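PDB 4OR8: membrane-associated protein VP24 from Marburg virus - Musoke, Kenya, 1980, which may act as a minor matrix protein in viral nucleocapsid assembly and virion budding and, unlike its Ebola counterpart, has no measurable impact on host dendritic cell function. Local coordinates for residues L116-L121 and F175-T180; H73-F78 and P97-I102; W43-S48 and E103-L108. All coordinates share one frame; numbering follows the deposited sequence.

Contact 1 (L116-L121 and F175-T180)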
ATOM      1  N   LEU B 116      -9.564 -14.900 -12.193  1.00 24.75           N
ATOM      2  CA  LEU B 116     -10.374 -15.468 -13.267  1.00 21.73           C
ATOM      3  C   LEU B 116     -11.037 -16.786 -12.877  1.00 28.11           C
ATOM      4  O   LEU B 116     -11.981 -17.226 -13.537  1.00 34.52           O
ATOM      5  CB  LEU B 116      -9.538 -15.669 -14.534  1.00 21.50           C
ATOM      6  CG  LEU B 116      -9.511 -14.558 -15.587  1.00 19.84           C
ATOM      7  CD1 LEU B 116      -9.125 -13.224 -14.979  1.00 19.56           C
ATOM      8  CD2 LEU B 116      -8.548 -14.931 -16.701  1.00 21.36           C
ATOM      9  N   LYS B 117     -10.546 -17.424 -11.819  1.00 26.32           N
ATOM     10  CA  LYS B 117     -11.136 -18.687 -11.383  1.00 30.76           C
ATOM     11  C   LYS B 117     -12.046 -18.496 -10.174  1.00 30.15           C
ATOM     12  O   LYS B 117     -12.499 -19.475  -9.590  1.00 33.31           O
ATOM     13  CB  LYS B 117     -10.069 -19.750 -11.088  1.00 31.83           C
ATOM     14  CG  LYS B 117      -9.187 -20.106 -12.280  1.00 43.93           C
ATOM     15  CD  LYS B 117      -9.999 -20.617 -13.465  1.00 52.37           C
ATOM     16  CE  LYS B 117     -10.657 -21.953 -13.148  1.00 66.72           C
ATOM     17  NZ  LYS B 117     -11.494 -22.445 -14.279  1.00 65.61           N
ATOM     18  N   ASP B 118     -12.324 -17.242  -9.813  1.00 33.13           N
ATOM     19  CA  ASP B 118     -13.217 -16.941  -8.689  1.00 27.48           C
ATOM     20  C   ASP B 118     -14.602 -17.555  -8.908  1.00 37.65           C
ATOM     21  O   ASP B 118     -15.187 -17.418  -9.982  1.00 41.36           O
ATOM     22  CB  ASP B 118     -13.338 -15.427  -8.457  1.00 33.45           C
ATOM     23  CG  ASP B 118     -13.920 -15.087  -7.084  1.00 44.93           C
ATOM     24  OD1 ASP B 118     -13.344 -15.530  -6.065  1.00 57.32           O
ATOM     25  OD2 ASP B 118     -14.953 -14.383  -7.015  1.00 46.83           O
ATOM     26  N   GLN B 119     -15.121 -18.227  -7.885  1.00 47.02           N
ATOM     27  CA  GLN B 119     -16.401 -18.932  -7.978  1.00 46.61           C
ATOM     28  C   GLN B 119     -17.586 -17.999  -8.224  1.00 36.43           C
ATOM     29  O   GLN B 119     -18.594 -18.394  -8.812  1.00 32.45           O
ATOM     30  CB  GLN B 119     -16.653 -19.775  -6.719  1.00 57.22           C
ATOM     31  CG  GLN B 119     -16.775 -18.973  -5.419  1.00 64.71           C
ATOM     32  CD  GLN B 119     -15.431 -18.495  -4.878  1.00 73.91           C
ATOM     33  OE1 GLN B 119     -14.394 -19.122  -5.108  1.00 54.36           O
ATOM     34  NE2 GLN B 119     -15.447 -17.377  -4.158  1.00 50.92           N
ATOM     35  N   GLU B 120     -17.458 -16.759  -7.772  1.00 41.44           N
ATOM     36  CA  GLU B 120     -18.533 -15.791  -7.897  1.00 37.86           C
ATOM     37  C   GLU B 120     -18.572 -15.232  -9.314  1.00 42.43           C
ATOM     38  O   GLU B 120     -19.602 -14.740  -9.770  1.00 39.29           O
ATOM     39  CB  GLU B 120     -18.341 -14.662  -6.885  1.00 38.53           C
ATOM     40  CG  GLU B 120     -19.578 -13.817  -6.647  1.00 48.41           C
ATOM     41  CD  GLU B 120     -19.429 -12.909  -5.443  1.00 66.85           C
ATOM     42  OE1 GLU B 120     -18.328 -12.891  -4.849  1.00 54.82           O
ATOM     43  OE2 GLU B 120     -20.410 -12.219  -5.090  1.00 66.58           O
ATOM     44  N   LEU B 121     -17.443 -15.322 -10.008  1.00 47.57           N
ATOM     45  CA  LEU B 121     -17.333 -14.823 -11.373  1.00 31.33           C
ATOM     46  C   LEU B 121     -17.814 -15.837 -12.409  1.00 36.40           C
ATOM     47  O   LEU B 121     -18.491 -15.482 -13.373  1.00 41.20           O
ATOM     48  CB  LEU B 121     -15.888 -14.429 -11.673  1.00 27.59           C
ATOM     49  CG  LEU B 121     -15.566 -14.098 -13.132  1.00 32.74           C
ATOM     50  CD1 LEU B 121     -16.497 -13.008 -13.662  1.00 44.65           C
ATOM     51  CD2 LEU B 121     -14.116 -13.667 -13.264  1.00 25.20           C
ATOM     52  N   PHE B 175     -10.661  -8.274  -6.404  1.00 17.00           N
ATOM     53  CA  PHE B 175      -9.719  -7.326  -5.833  1.00 17.28           C
ATOM     54  C   PHE B 175     -10.296  -6.765  -4.550  1.00 18.31           C
ATOM     55  O   PHE B 175      -9.595  -6.625  -3.549  1.00 17.39           O
ATOM     56  CB  PHE B 175      -9.448  -6.181  -6.809  1.00 21.57           C
ATOM     57  CG  PHE B 175      -8.578  -6.564  -7.966  1.00 19.47           C
ATOM     58  CD1 PHE B 175      -7.782  -7.694  -7.911  1.00 17.45           C
ATOM     59  CD2 PHE B 175      -8.553  -5.788  -9.110  1.00 24.51           C
ATOM     60  CE1 PHE B 175      -6.979  -8.043  -8.978  1.00 24.50           C
ATOM     61  CE2 PHE B 175      -7.751  -6.132 -10.179  1.00 29.17           C
ATOM     62  CZ  PHE B 175      -6.963  -7.262 -10.112  1.00 23.01           C
ATOM     63  N   ASN B 176     -11.586  -6.455  -4.590  1.00 19.75           N
ATOM     64  CA  ASN B 176     -12.276  -5.886  -3.444  1.00 19.38           C
ATOM     65  C   ASN B 176     -12.334  -6.827  -2.245  1.00 20.61           C
ATOM     66  O   ASN B 176     -12.211  -6.390  -1.099  1.00 19.87           O
ATOM     67  CB  ASN B 176     -13.688  -5.453  -3.836  1.00 27.67           C
ATOM     68  CG  ASN B 176     -14.474  -4.911  -2.663  1.00 30.86           C
ATOM     69  OD1 ASN B 176     -14.359  -3.735  -2.318  1.00 40.66           O
ATOM     70  ND2 ASN B 176     -15.275  -5.767  -2.037  1.00 26.42           N
ATOM     71  N   LYS B 177     -12.531  -8.116  -2.501  1.00 14.11           N
ATOM     72  CA  LYS B 177     -12.609  -9.073  -1.407  1.00 21.39           C
ATOM     73  C   LYS B 177     -11.221  -9.384  -0.844  1.00 22.98           C
ATOM     74  O   LYS B 177     -11.092  -9.837   0.293  1.00 29.43           O
ATOM     75  CB  LYS B 177     -13.358 -10.346  -1.823  1.00 18.93           C
ATOM     76  CG  LYS B 177     -12.665 -11.184  -2.869  1.00 31.53           C
ATOM     77  CD  LYS B 177     -13.672 -12.001  -3.671  1.00 47.06           C
ATOM     78  CE  LYS B 177     -14.627 -12.769  -2.773  1.00 48.35           C
ATOM     79  NZ  LYS B 177     -15.598 -13.580  -3.564  1.00 51.48           N
ATOM     80  N   MET B 178     -10.187  -9.120  -1.635  1.00 18.42           N
ATOM     81  CA  MET B 178      -8.812  -9.247  -1.161  1.00 14.46           C
ATOM     82  C   MET B 178      -8.518  -8.220  -0.074  1.00 19.63           C
ATOM     83  O   MET B 178      -7.687  -8.449   0.806  1.00 19.11           O
ATOM     84  CB  MET B 178      -7.829  -9.060  -2.309  1.00 18.02           C
ATOM     85  CG  MET B 178      -7.758 -10.218  -3.278  1.00 21.72           C
ATOM     86  SD  MET B 178      -6.468  -9.919  -4.502  1.00 32.59           S
ATOM     87  CE  MET B 178      -5.068  -9.630  -3.429  1.00 27.74           C
ATOM     88  N   PHE B 179      -9.199  -7.083  -0.144  1.00 15.92           N
ATOM     89  CA  PHE B 179      -9.042  -6.041   0.861  1.00 17.65           C
ATOM     90  C   PHE B 179      -9.845  -6.327   2.127  1.00 21.53           C
ATOM     91  O   PHE B 179      -9.782  -5.570   3.096  1.00 19.65           O
ATOM     92  CB  PHE B 179      -9.404  -4.673   0.286  1.00 12.44           C
ATOM     93  CG  PHE B 179      -8.336  -4.096  -0.591  1.00 22.25           C
ATOM     94  CD1 PHE B 179      -7.255  -3.435  -0.035  1.00 18.15           C
ATOM     95  CD2 PHE B 179      -8.402  -4.226  -1.967  1.00 17.86           C
ATOM     96  CE1 PHE B 179      -6.263  -2.908  -0.834  1.00 22.26           C
ATOM     97  CE2 PHE B 179      -7.410  -3.700  -2.773  1.00 21.08           C
ATOM     98  CZ  PHE B 179      -6.338  -3.040  -2.205  1.00 19.76           C
ATOM     99  N   THR B 180     -10.598  -7.420   2.120  1.00 17.67           N
ATOM    100  CA  THR B 180     -11.260  -7.855   3.339  1.00 17.32           C
ATOM    101  C   THR B 180     -10.273  -8.641   4.198  1.00 17.44           C
ATOM    102  O   THR B 180     -10.499  -8.839   5.389  1.00 22.93           O
ATOM    103  CB  THR B 180     -12.524  -8.694   3.059  1.00 18.54           C
ATOM    104  OG1 THR B 180     -12.155  -9.976   2.540  1.00 16.19           O
ATOM    105  CG2 THR B 180     -13.429  -7.980   2.064  1.00 17.12           C
TER
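Lys177 reaches from the C-terminal end of helix 161-178 to the loop at Asp118 and Glu120, forming a three-residue salt-bridge network between two parts of the helical region. The firmer arm is the hydrogen-bonded salt bridge from Lys177 NZ to Glu120 OE1, at 3.1 Å, with the ammonium lying almost on the line of the C-O bond. The second arm is long: Asp118 OD2 stands 3.6 Å from Lys177 NZ, and OD1 is only slightly farther away, so the attraction is electrostatic rather than a directed bond. The side chains of Asp118 and Lys177 approach from opposite directions, whereas Glu120 meets the lysine at a slant. Gln119 brings its amide beside the ammonium too, but as modelled its NE2, also a donor, makes no hydrogen bond.

Behind this first shell, each chain is shaped for its reach. Lys177 turns at chi3 (-50°) before ending in the ammonium, while Glu120 runs extended beyond CG and spans the distance with its full length. The two carboxylates probably stabilise the charged form of Lys177, which in turn offsets their mutual repulsion. The loop's turn is pinned by a backbone bond from Leu121 N to Asp118 O, and the Asp118 side chain also rests on Phe174 and that of Glu120 on Asn173, both in helix 161-178. Deeper in, Leu116 packs on Val171 of the same helix and on Leu136 and Leu140 of helix 127-142. Just past the helix end, Thr180 N bonds back to Lys177 O at 3.1 Å.

Contact 2 (H73-F78 and P97-I102)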
ATOM      1  N   HIS B  73      16.975  -8.583   0.019  1.00 18.41           N
ATOM      2  CA  HIS B  73      17.765  -8.497   1.239  1.00 27.81           C
ATOM      3  C   HIS B  73      17.244  -9.423   2.344  1.00 26.70           C
ATOM      4  O   HIS B  73      18.024  -9.997   3.102  1.00 24.01           O
ATOM      5  CB  HIS B  73      17.815  -7.057   1.746  1.00 26.83           C
ATOM      6  CG  HIS B  73      18.644  -6.885   2.979  1.00 34.75           C
ATOM      7  ND1 HIS B  73      19.972  -7.250   3.037  1.00 40.55           N
ATOM      8  CD2 HIS B  73      18.333  -6.397   4.202  1.00 33.57           C
ATOM      9  CE1 HIS B  73      20.445  -6.988   4.242  1.00 45.17           C
ATOM     10  NE2 HIS B  73      19.471  -6.470   4.969  1.00 45.21           N
ATOM     11  N   LEU B  74      15.926  -9.569   2.423  1.00 20.50           N
ATOM     12  CA  LEU B  74      15.303 -10.416   3.436  1.00 22.91           C
ATOM     13  C   LEU B  74      15.639 -11.905   3.281  1.00 26.37           C
ATOM     14  O   LEU B  74      15.390 -12.702   4.189  1.00 19.12           O
ATOM     15  CB  LEU B  74      13.786 -10.219   3.433  1.00 17.39           C
ATOM     16  CG  LEU B  74      13.251  -8.856   3.874  1.00 14.83           C
ATOM     17  CD1 LEU B  74      11.742  -8.794   3.698  1.00 16.43           C
ATOM     18  CD2 LEU B  74      13.636  -8.573   5.313  1.00 14.83           C
ATOM     19  N   LYS B  75      16.190 -12.286   2.131  1.00 19.17           N
ATOM     20  CA  LYS B  75      16.626 -13.664   1.933  1.00 27.24           C
ATOM     21  C   LYS B  75      17.973 -13.896   2.605  1.00 24.18           C
ATOM     22  O   LYS B  75      18.437 -15.029   2.717  1.00 21.44           O
ATOM     23  CB  LYS B  75      16.695 -14.025   0.445  1.00 26.94           C
ATOM     24  CG  LYS B  75      15.362 -14.437  -0.158  1.00 22.92           C
ATOM     25  CD  LYS B  75      15.485 -14.684  -1.653  1.00 24.77           C
ATOM     26  CE  LYS B  75      16.249 -15.963  -1.948  1.00 34.56           C
ATOM     27  NZ  LYS B  75      15.545 -17.163  -1.420  1.00 27.94           N
ATOM     28  N   SER B  76      18.596 -12.811   3.049  1.00 19.81           N
ATOM     29  CA  SER B  76      19.820 -12.902   3.828  1.00 31.84           C
ATOM     30  C   SER B  76      19.489 -13.040   5.308  1.00 28.35           C
ATOM     31  O   SER B  76      18.454 -12.566   5.771  1.00 29.28           O
ATOM     32  CB  SER B  76      20.689 -11.664   3.607  1.00 26.72           C
ATOM     33  OG  SER B  76      21.804 -11.668   4.481  1.00 28.68           O
ATOM     34  N   ASN B  77      20.373 -13.689   6.055  1.00 26.90           N
ATOM     35  CA  ASN B  77      20.190 -13.798   7.492  1.00 30.59           C
ATOM     36  C   ASN B  77      20.935 -12.690   8.229  1.00 28.54           C
ATOM     37  O   ASN B  77      20.886 -12.602   9.454  1.00 29.42           O
ATOM     38  CB  ASN B  77      20.642 -15.169   7.991  1.00 26.89           C
ATOM     39  CG  ASN B  77      22.112 -15.412   7.754  1.00 33.31           C
ATOM     40  OD1 ASN B  77      22.940 -15.181   8.634  1.00 48.54           O
ATOM     41  ND2 ASN B  77      22.449 -15.876   6.558  1.00 36.24           N
ATOM     42  N   PHE B  78      21.623 -11.840   7.473  1.00 27.33           N
ATOM     43  CA  PHE B  78      22.358 -10.728   8.061  1.00 29.78           C
ATOM     44  C   PHE B  78      21.549  -9.439   7.995  1.00 27.28           C
ATOM     45  O   PHE B  78      22.007  -8.421   7.481  1.00 37.86           O
ATOM     46  CB  PHE B  78      23.721 -10.573   7.386  1.00 29.41           C
ATOM     47  CG  PHE B  78      24.548 -11.821   7.430  1.00 29.40           C
ATOM     48  CD1 PHE B  78      25.179 -12.205   8.599  1.00 19.64           C
ATOM     49  CD2 PHE B  78      24.671 -12.624   6.312  1.00 23.21           C
ATOM     50  CE1 PHE B  78      25.925 -13.361   8.647  1.00 23.04           C
ATOM     51  CE2 PHE B  78      25.419 -13.778   6.356  1.00 22.22           C
ATOM     52  CZ  PHE B  78      26.044 -14.150   7.526  1.00 24.26           C
ATOM     53  N   PRO B  97      17.167 -20.640   0.397  1.00 35.65           N
ATOM     54  CA  PRO B  97      17.930 -20.003  -0.683  1.00 32.54           C
ATOM     55  C   PRO B  97      17.444 -20.404  -2.073  1.00 33.88           C
ATOM     56  O   PRO B  97      17.674 -19.669  -3.033  1.00 36.48           O
ATOM     57  CB  PRO B  97      19.357 -20.517  -0.454  1.00 32.73           C
ATOM     58  CG  PRO B  97      19.392 -20.942   0.980  1.00 27.13           C
ATOM     59  CD  PRO B  97      18.021 -21.474   1.258  1.00 28.91           C
ATOM     60  N   LYS B  98      16.775 -21.550  -2.173  1.00 37.60           N
ATOM     61  CA  LYS B  98      16.330 -22.066  -3.465  1.00 39.46           C
ATOM     62  C   LYS B  98      15.125 -21.326  -4.045  1.00 38.08           C
ATOM     63  O   LYS B  98      14.897 -21.358  -5.254  1.00 32.56           O
ATOM     64  CB  LYS B  98      16.033 -23.565  -3.379  1.00 43.61           C
ATOM     65  CG  LYS B  98      17.214 -24.451  -3.738  1.00 51.48           C
ATOM     66  CD  LYS B  98      16.790 -25.907  -3.864  1.00 53.10           C
ATOM     67  CE  LYS B  98      17.926 -26.772  -4.389  1.00 58.43           C
ATOM     68  NZ  LYS B  98      18.390 -26.328  -5.734  1.00 54.19           N
ATOM     69  N   SER B  99      14.353 -20.667  -3.188  1.00 37.16           N
ATOM     70  CA  SER B  99      13.200 -19.903  -3.654  1.00 32.34           C
ATOM     71  C   SER B  99      13.669 -18.678  -4.426  1.00 30.21           C
ATOM     72  O   SER B  99      14.676 -18.063  -4.077  1.00 33.53           O
ATOM     73  CB  SER B  99      12.315 -19.480  -2.483  1.00 32.42           C
ATOM     74  OG  SER B  99      12.936 -18.460  -1.720  1.00 34.77           O
ATOM     75  N   THR B 100      12.939 -18.328  -5.480  1.00 29.41           N
ATOM     76  CA  THR B 100      13.323 -17.203  -6.325  1.00 29.43           C
ATOM     77  C   THR B 100      12.267 -16.102  -6.360  1.00 22.80           C
ATOM     78  O   THR B 100      11.067 -16.366  -6.377  1.00 23.76           O
ATOM     79  CB  THR B 100      13.642 -17.657  -7.767  1.00 36.50           C
ATOM     80  OG1 THR B 100      12.459 -18.177  -8.387  1.00 28.45           O
ATOM     81  CG2 THR B 100      14.724 -18.728  -7.759  1.00 36.18           C
ATOM     82  N   ILE B 101      12.733 -14.860  -6.376  1.00 23.51           N
ATOM     83  CA  ILE B 101      11.852 -13.704  -6.384  1.00 18.22           C
ATOM     84  C   ILE B 101      11.483 -13.311  -7.804  1.00 19.40           C
ATOM     85  O   ILE B 101      12.343 -13.221  -8.675  1.00 17.38           O
ATOM     86  CB  ILE B 101      12.520 -12.509  -5.695  1.00 18.06           C
ATOM     87  CG1 ILE B 101      12.914 -12.888  -4.267  1.00 16.50           C
ATOM     88  CG2 ILE B 101      11.600 -11.297  -5.707  1.00 16.04           C
ATOM     89  CD1 ILE B 101      13.725 -11.841  -3.564  1.00 20.29           C
ATOM     90  N   ILE B 102      10.196 -13.075  -8.037  1.00 27.06           N
ATOM     91  CA  ILE B 102       9.734 -12.650  -9.349  1.00 19.88           C
ATOM     92  C   ILE B 102       9.317 -11.189  -9.316  1.00 21.66           C
ATOM     93  O   ILE B 102       8.977 -10.657  -8.260  1.00 28.17           O
ATOM     94  CB  ILE B 102       8.564 -13.517  -9.848  1.00 24.17           C
ATOM     95  CG1 ILE B 102       7.406 -13.480  -8.849  1.00 20.86           C
ATOM     96  CG2 ILE B 102       9.027 -14.949 -10.078  1.00 17.02           C
ATOM     97  CD1 ILE B 102       6.204 -14.291  -9.273  1.00 15.60           C
TER
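Lys75, in the type I beta turn from His73 to Ser76, brings its CA to 7.0 Å from the CA of Pro97, the nearest CA pair between this turn and the segment leading into edge strand 100-101. The turn starts at the last residue of helix 68-73 and is closed by Ser76 N bonding to His73 O. From it the Lys75 side chain sets out straight and then folds at chi3 and chi4, which curls the ammonium back onto Ser99. There NZ donates to two oxygens of a single residue: to Ser99 OG at 2.9 Å and to Ser99 O at 2.9 Å. The hydroxyl is shared, for Ser99 OG is also hydrogen-bonded to Leu93 O, its strongest partner, and to Asn96 O, which must share its one proton; this ties the lysine to the end of the short helix 91-94. The aliphatic part of Lys75 has its own partner: CD lies 3.9 Å from Ile101 CD1, the two side chains lying alongside and running in opposite senses. Ile101 in turn packs on Met68, Leu71 and His72 of helix 68-73 and on Phe235 of the neighbouring strand. Beyond the contact, His73 packs against Val49 of the second subunit. The ammonium approaches the Ser99 carbonyl from the side, with a C=O...NZ angle of 131° and a tilt of 33° out of the carbonyl plane.

Contact 3 (W43-S48 and E103-L108)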
ATOM      1  N   TRP B  43      -1.551  -9.051 -22.946  1.00 40.02           N
ATOM      2  CA  TRP B  43      -0.884  -8.652 -21.713  1.00 29.99           C
ATOM      3  C   TRP B  43       0.198  -7.633 -22.049  1.00 36.00           C
ATOM      4  O   TRP B  43       1.354  -7.991 -22.281  1.00 39.45           O
ATOM      5  CB  TRP B  43      -0.280  -9.868 -21.014  1.00 28.51           C
ATOM      6  CG  TRP B  43       0.415  -9.551 -19.725  1.00 32.59           C
ATOM      7  CD1 TRP B  43       1.758  -9.417 -19.529  1.00 33.57           C
ATOM      8  CD2 TRP B  43      -0.201  -9.329 -18.450  1.00 35.44           C
ATOM      9  NE1 TRP B  43       2.018  -9.128 -18.211  1.00 37.18           N
ATOM     10  CE2 TRP B  43       0.832  -9.068 -17.527  1.00 35.95           C
ATOM     11  CE3 TRP B  43      -1.524  -9.325 -17.999  1.00 30.84           C
ATOM     12  CZ2 TRP B  43       0.585  -8.807 -16.180  1.00 25.12           C
ATOM     13  CZ3 TRP B  43      -1.768  -9.065 -16.661  1.00 30.11           C
ATOM     14  CH2 TRP B  43      -0.719  -8.809 -15.768  1.00 24.67           C
ATOM     15  N   ILE B  44      -0.188  -6.360 -22.080  1.00 32.97           N
ATOM     16  CA  ILE B  44       0.700  -5.300 -22.546  1.00 40.49           C
ATOM     17  C   ILE B  44       1.476  -4.633 -21.415  1.00 31.94           C
ATOM     18  O   ILE B  44       0.987  -3.694 -20.788  1.00 31.96           O
ATOM     19  CB  ILE B  44      -0.080  -4.208 -23.308  1.00 40.62           C
ATOM     20  CG1 ILE B  44      -1.076  -4.837 -24.287  1.00 42.91           C
ATOM     21  CG2 ILE B  44       0.882  -3.280 -24.033  1.00 26.44           C
ATOM     22  CD1 ILE B  44      -0.424  -5.648 -25.386  1.00 47.59           C
ATOM     23  N   LYS B  45       2.689  -5.113 -21.165  1.00 31.00           N
ATOM     24  CA  LYS B  45       3.557  -4.502 -20.170  1.00 31.32           C
ATOM     25  C   LYS B  45       4.481  -3.487 -20.831  1.00 34.83           C
ATOM     26  O   LYS B  45       5.045  -3.747 -21.890  1.00 42.18           O
ATOM     27  CB  LYS B  45       4.397  -5.558 -19.452  1.00 26.48           C
ATOM     28  CG  LYS B  45       5.135  -5.019 -18.237  1.00 31.33           C
ATOM     29  CD  LYS B  45       6.371  -5.838 -17.909  1.00 30.35           C
ATOM     30  CE  LYS B  45       7.469  -5.608 -18.934  1.00 35.97           C
ATOM     31  NZ  LYS B  45       8.697  -6.387 -18.619  1.00 39.87           N
ATOM     32  N   GLU B  46       4.633  -2.330 -20.198  1.00 27.72           N
ATOM     33  CA  GLU B  46       5.522  -1.297 -20.708  1.00 33.62           C
ATOM     34  C   GLU B  46       6.020  -0.409 -19.577  1.00 41.99           C
ATOM     35  O   GLU B  46       5.239   0.012 -18.722  1.00 38.28           O
ATOM     36  CB  GLU B  46       4.822  -0.461 -21.780  1.00 35.49           C
ATOM     37  CG  GLU B  46       3.408  -0.037 -21.418  1.00 53.06           C
ATOM     38  CD  GLU B  46       2.784   0.858 -22.473  1.00 70.57           C
ATOM     39  OE1 GLU B  46       3.541   1.461 -23.263  1.00 78.79           O
ATOM     40  OE2 GLU B  46       1.539   0.955 -22.516  1.00 69.89           O
ATOM     41  N   PRO B  47       7.331  -0.126 -19.568  1.00 47.75           N
ATOM     42  CA  PRO B  47       7.948   0.670 -18.502  1.00 37.21           C
ATOM     43  C   PRO B  47       7.353   2.068 -18.434  1.00 33.13           C
ATOM     44  O   PRO B  47       7.035   2.653 -19.468  1.00 33.31           O
ATOM     45  CB  PRO B  47       9.421   0.739 -18.922  1.00 25.75           C
ATOM     46  CG  PRO B  47       9.415   0.483 -20.390  1.00 34.50           C
ATOM     47  CD  PRO B  47       8.296  -0.483 -20.621  1.00 38.00           C
ATOM     48  N   SER B  48       7.186   2.585 -17.222  1.00 28.88           N
ATOM     49  CA  SER B  48       6.670   3.934 -17.038  1.00 29.55           C
ATOM     50  C   SER B  48       7.276   4.564 -15.793  1.00 26.94           C
ATOM     51  O   SER B  48       8.164   3.988 -15.165  1.00 23.30           O
ATOM     52  CB  SER B  48       5.141   3.931 -16.951  1.00 33.42           C
ATOM     53  OG  SER B  48       4.693   3.367 -15.730  1.00 38.21           O
ATOM     54  N   GLU B 103       9.355 -10.546 -10.477  1.00 26.45           N
ATOM     55  CA  GLU B 103       8.957  -9.151 -10.603  1.00 24.69           C
ATOM     56  C   GLU B 103       7.500  -8.984 -10.205  1.00 23.56           C
ATOM     57  O   GLU B 103       6.701  -9.906 -10.368  1.00 24.20           O
ATOM     58  CB  GLU B 103       9.164  -8.659 -12.039  1.00 34.74           C
ATOM     59  CG  GLU B 103      10.619  -8.488 -12.444  1.00 42.02           C
ATOM     60  CD  GLU B 103      11.327  -9.812 -12.652  1.00 64.26           C
ATOM     61  OE1 GLU B 103      10.657 -10.791 -13.046  1.00 55.21           O
ATOM     62  OE2 GLU B 103      12.551  -9.876 -12.408  1.00 75.81           O
ATOM     63  N   PRO B 104       7.148  -7.805  -9.676  1.00 28.70           N
ATOM     64  CA  PRO B 104       5.775  -7.544  -9.233  1.00 22.02           C
ATOM     65  C   PRO B 104       4.729  -7.682 -10.342  1.00 22.73           C
ATOM     66  O   PRO B 104       3.605  -8.088 -10.049  1.00 19.24           O
ATOM     67  CB  PRO B 104       5.837  -6.102  -8.709  1.00 20.66           C
ATOM     68  CG  PRO B 104       7.088  -5.531  -9.265  1.00 24.24           C
ATOM     69  CD  PRO B 104       8.039  -6.668  -9.392  1.00 24.59           C
ATOM     70  N   PHE B 105       5.085  -7.367 -11.586  1.00 32.10           N
ATOM     71  CA  PHE B 105       4.130  -7.498 -12.689  1.00 23.77           C
ATOM     72  C   PHE B 105       3.860  -8.957 -13.054  1.00 20.03           C
ATOM     73  O   PHE B 105       2.819  -9.283 -13.621  1.00 24.34           O
ATOM     74  CB  PHE B 105       4.560  -6.689 -13.921  1.00 25.89           C
ATOM     75  CG  PHE B 105       5.952  -6.991 -14.406  1.00 34.43           C
ATOM     76  CD1 PHE B 105       6.218  -8.145 -15.130  1.00 28.37           C
ATOM     77  CD2 PHE B 105       6.993  -6.105 -14.160  1.00 34.86           C
ATOM     78  CE1 PHE B 105       7.496  -8.420 -15.583  1.00 29.62           C
ATOM     79  CE2 PHE B 105       8.274  -6.371 -14.613  1.00 30.24           C
ATOM     80  CZ  PHE B 105       8.526  -7.532 -15.325  1.00 37.99           C
ATOM     81  N   LEU B 106       4.806  -9.830 -12.730  1.00 22.35           N
ATOM     82  CA  LEU B 106       4.611 -11.262 -12.899  1.00 20.27           C
ATOM     83  C   LEU B 106       3.733 -11.782 -11.768  1.00 23.77           C
ATOM     84  O   LEU B 106       2.954 -12.719 -11.947  1.00 24.24           O
ATOM     85  CB  LEU B 106       5.959 -11.984 -12.899  1.00 21.69           C
ATOM     86  CG  LEU B 106       6.359 -12.671 -14.206  1.00 30.76           C
ATOM     87  CD1 LEU B 106       6.091 -11.767 -15.396  1.00 29.83           C
ATOM     88  CD2 LEU B 106       7.821 -13.068 -14.162  1.00 31.00           C
ATOM     89  N   ALA B 107       3.864 -11.163 -10.599  1.00 17.24           N
ATOM     90  CA  ALA B 107       3.061 -11.538  -9.443  1.00 18.51           C
ATOM     91  C   ALA B 107       1.626 -11.068  -9.629  1.00 20.64           C
ATOM     92  O   ALA B 107       0.685 -11.726  -9.187  1.00 23.19           O
ATOM     93  CB  ALA B 107       3.656 -10.958  -8.170  1.00 14.43           C
ATOM     94  N   LEU B 108       1.461  -9.920 -10.281  1.00 18.05           N
ATOM     95  CA  LEU B 108       0.135  -9.416 -10.600  1.00 15.33           C
ATOM     96  C   LEU B 108      -0.528 -10.345 -11.600  1.00 19.62           C
ATOM     97  O   LEU B 108      -1.722 -10.628 -11.505  1.00 21.02           O
ATOM     98  CB  LEU B 108       0.210  -8.006 -11.187  1.00 12.80           C
ATOM     99  CG  LEU B 108      -1.136  -7.445 -11.657  1.00 14.65           C
ATOM    100  CD1 LEU B 108      -2.055  -7.204 -10.476  1.00 17.90           C
ATOM    101  CD2 LEU B 108      -0.958  -6.177 -12.463  1.00 17.84           C
TER
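Phe105, Trp43 and Lys45 carry the packing of strand 44-48 and the residue before it against the N-terminal part of helix 104-115. Lys45 sets its CD over the centre of the Phe105 ring, 3.5 Å from the ring centroid and 5° off the normal, a CH-pi contact. A bend at chi3 (72°) then carries the ammonium outward to the rim, where NZ is 3.5 Å from Phe105 CZ. Glu103, at the N-cap position, has CB over the opposite face, toward its rim, so the ring lies between two aliphatic groups, while Trp52 of strand 51-56 meets it edge-to-face. Trp43, just before the strand, meets the helix farther along. Its benzo edge faces the helix backbone, with CZ2 3.4 Å from Phe105 O near the indole plane, and CH2 touches Leu108 CD2 at 4.2 Å. The indole also makes a cation-pi contact with Arg109 and packs on Trp139 and Leu140 of helix 127-142. Between the two segments the attraction is therefore mostly dispersion and CH-pi contact, to which the partly positive ring edge of Trp43 beside a backbone oxygen probably adds a weak electrostatic term.

Segments 97-102 and 103-108 are consecutive, and contact 2 is nested inside the loop that contact 3 closes. The centres of these two contacts are 21 Å apart, yet they touch where Ile102 CD1 meets Ala107 N at 4.1 Å. Contact 1 follows both, opening in the loop after helix 104-115, whose N-terminal part belongs to contact 3. Its centre is about 20 Å from that of contact 3 and about 29 Å from that of contact 2, on the other side of the chain's centre from each. Contact 3 joins the three-stranded sheet to helix 104-115, contact 2 a turn to the edge of the five-stranded sheet, and contact 1 a loop to helix 161-178 of this pyramidal fold.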